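Side-chain contact in staphylococcal nuclease domain-containing protein 1 (PDB 2WAC), which cleaves both DNA and RNA as an endonuclease, associates with the RNA-induced silencing complex and binds symmetrically dimethylated arginine peptides through its Tudor domain: residues T17-S22 / G89-L94. Residues are numbered along the deposited sequence; the frame is centred on the assembly and turned at random.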
loop_
_atom_site.group_PDB
_atom_site.type_symbol
_atom_site.label_atom_id
_atom_site.label_comp_id
_atom_site.label_asym_id
_atom_site.label_seq_id
_atom_site.Cartn_x
_atom_site.Cartn_y
_atom_site.Cartn_z
ATOM N N THR A 17 -5.386 -2.018 -3.222
ATOM C CA THR A 17 -5.007 -1.397 -1.963
ATOM C C THR A 17 -3.582 -0.890 -2.162
ATOM O O THR A 17 -2.882 -1.329 -3.082
ATOM C CB THR A 17 -5.113 -2.351 -0.737
ATOM O OG1 THR A 17 -4.111 -3.372 -0.811
ATOM C CG2 THR A 17 -6.500 -2.987 -0.649
ATOM N N PHE A 18 -3.162 0.056 -1.331
ATOM C CA PHE A 18 -1.825 0.622 -1.448
ATOM C C PHE A 18 -1.288 1.013 -0.082
ATOM O O PHE A 18 -2.057 1.290 0.839
ATOM C CB PHE A 18 -1.814 1.828 -2.405
ATOM C CG PHE A 18 -2.692 2.969 -1.959
ATOM C CD1 PHE A 18 -4.035 3.018 -2.326
ATOM C CD2 PHE A 18 -2.175 3.996 -1.172
ATOM C CE1 PHE A 18 -4.853 4.068 -1.910
ATOM C CE2 PHE A 18 -2.984 5.047 -0.748
ATOM C CZ PHE A 18 -4.325 5.085 -1.119
ATOM N N PHE A 19 0.036 1.023 0.041
ATOM C CA PHE A 19 0.698 1.516 1.238
ATOM C C PHE A 19 1.294 2.885 0.961
ATOM O O PHE A 19 1.895 3.111 -0.094
ATOM C CB PHE A 19 1.797 0.551 1.692
ATOM C CG PHE A 19 1.281 -0.719 2.305
ATOM C CD1 PHE A 19 0.766 -1.737 1.507
ATOM C CD2 PHE A 19 1.333 -0.910 3.682
ATOM C CE1 PHE A 19 0.295 -2.921 2.073
ATOM C CE2 PHE A 19 0.866 -2.084 4.255
ATOM C CZ PHE A 19 0.345 -3.093 3.450
ATOM N N ALA A 20 1.128 3.794 1.916
ATOM C CA ALA A 20 1.657 5.145 1.790
ATOM C C ALA A 20 2.471 5.549 3.017
ATOM O O ALA A 20 2.114 5.212 4.146
ATOM C CB ALA A 20 0.525 6.137 1.549
ATOM N N GLN A 21 3.569 6.262 2.773
ATOM C CA GLN A 21 4.361 6.881 3.833
ATOM C C GLN A 21 4.018 8.361 3.924
ATOM O O GLN A 21 3.777 9.007 2.906
ATOM C CB GLN A 21 5.860 6.749 3.545
ATOM C CG GLN A 21 6.431 5.343 3.649
ATOM C CD GLN A 21 7.843 5.241 3.078
ATOM O OE1 GLN A 21 8.315 6.145 2.385
ATOM N NE2 GLN A 21 8.514 4.129 3.355
ATOM N N SER A 22 4.012 8.894 5.142
ATOM C CA SER A 22 3.874 10.331 5.364
ATOM C C SER A 22 5.175 11.043 4.973
ATOM O O SER A 22 6.262 10.606 5.357
ATOM C CB SER A 22 3.534 10.603 6.832
ATOM O OG SER A 22 3.567 11.986 7.127
ATOM N N GLY A 89 5.556 -1.817 2.989
ATOM C CA GLY A 89 4.301 -2.414 2.546
ATOM C C GLY A 89 4.385 -3.710 1.764
ATOM O O GLY A 89 3.370 -4.385 1.580
ATOM N N ASN A 90 5.578 -4.062 1.289
ATOM C CA ASN A 90 5.752 -5.338 0.596
ATOM C C ASN A 90 5.807 -6.525 1.560
ATOM O O ASN A 90 6.164 -6.376 2.729
ATOM C CB ASN A 90 6.973 -5.322 -0.338
ATOM C CG ASN A 90 8.272 -5.019 0.390
ATOM O OD1 ASN A 90 8.352 -4.078 1.181
ATOM N ND2 ASN A 90 9.301 -5.808 0.111
ATOM N N LYS A 91 5.431 -7.694 1.048
ATOM C CA LYS A 91 5.457 -8.943 1.797
ATOM C C LYS A 91 6.319 -9.955 1.060
ATOM O O LYS A 91 6.454 -9.881 -0.165
ATOM C CB LYS A 91 4.047 -9.527 1.910
ATOM C CG LYS A 91 3.066 -8.764 2.776
ATOM C CD LYS A 91 1.720 -9.483 2.754
ATOM C CE LYS A 91 0.724 -8.890 3.734
ATOM N NZ LYS A 91 0.213 -7.570 3.293
ATOM N N GLU A 92 6.894 -10.902 1.800
ATOM C CA GLU A 92 7.522 -12.077 1.191
ATOM C C GLU A 92 7.539 -13.289 2.124
ATOM O O GLU A 92 7.449 -13.153 3.350
ATOM C CB GLU A 92 8.942 -11.766 0.683
ATOM C CG GLU A 92 10.039 -11.801 1.747
ATOM C CD GLU A 92 11.434 -11.596 1.172
ATOM O OE1 GLU A 92 11.676 -11.980 0.009
ATOM O OE2 GLU A 92 12.297 -11.055 1.893
ATOM N N THR A 93 7.651 -14.471 1.522
ATOM C CA THR A 93 7.866 -15.710 2.261
ATOM C C THR A 93 9.360 -16.047 2.256
ATOM O O THR A 93 10.017 -16.030 1.210
ATOM C CB THR A 93 7.000 -16.867 1.717
ATOM O OG1 THR A 93 5.618 -16.497 1.802
ATOM C CG2 THR A 93 7.218 -18.145 2.523
ATOM N N LEU A 94 9.859 -16.377 3.445
ATOM C CA LEU A 94 11.277 -16.290 3.782
ATOM C C LEU A 94 11.685 -17.386 4.772
ATOM O O LEU A 94 10.920 -17.672 5.689
ATOM C CB LEU A 94 11.505 -14.920 4.447
ATOM C CG LEU A 94 12.937 -14.425 4.549
ATOM C CD1 LEU A 94 13.566 -14.538 3.187
ATOM C CD2 LEU A 94 13.011 -12.995 5.057
#
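Gly89 sets its CA over one face of the Phe19 ring, and this CH-pi contact carries most of the interface. Gly89 CA lies 3.5 Å from the Phe19 ring centroid, 15° off the ring normal. With CG anti to the carbonyl carbon (chi1 -73°), the ring reaches out from strand 17-22 to the turn before strand 91-95. Glycine is required twice over: a CB would clash with Phe19 CG and, at these backbone angles, also press on the preceding carbonyl oxygen.

Polar atoms approach the ring without bonding to it. Gly89 O sits over the same face as its CA, 3.4 Å from Phe19 CE1. Lys91 bends at its last torsion (chi4 72°) and brings NZ obliquely to 4.5 Å from Phe19 CZ.

Leu84 and Glu115 also touch Phe19, while a hydrogen bond from Gln21 NE2 to Asp87 O holds the same two regions together. Replacing Phe19 by an alanine is likely to leave Gly89 CA without its aromatic partner and open a gap between strand 17-22 and the loop at Gly89. The arrangement joins two beta-sheets of the extended Tudor domain, the Tudor barrel and the adjoining SN-like sheet, with Gly89 inside the region involved in dimethylarginine binding.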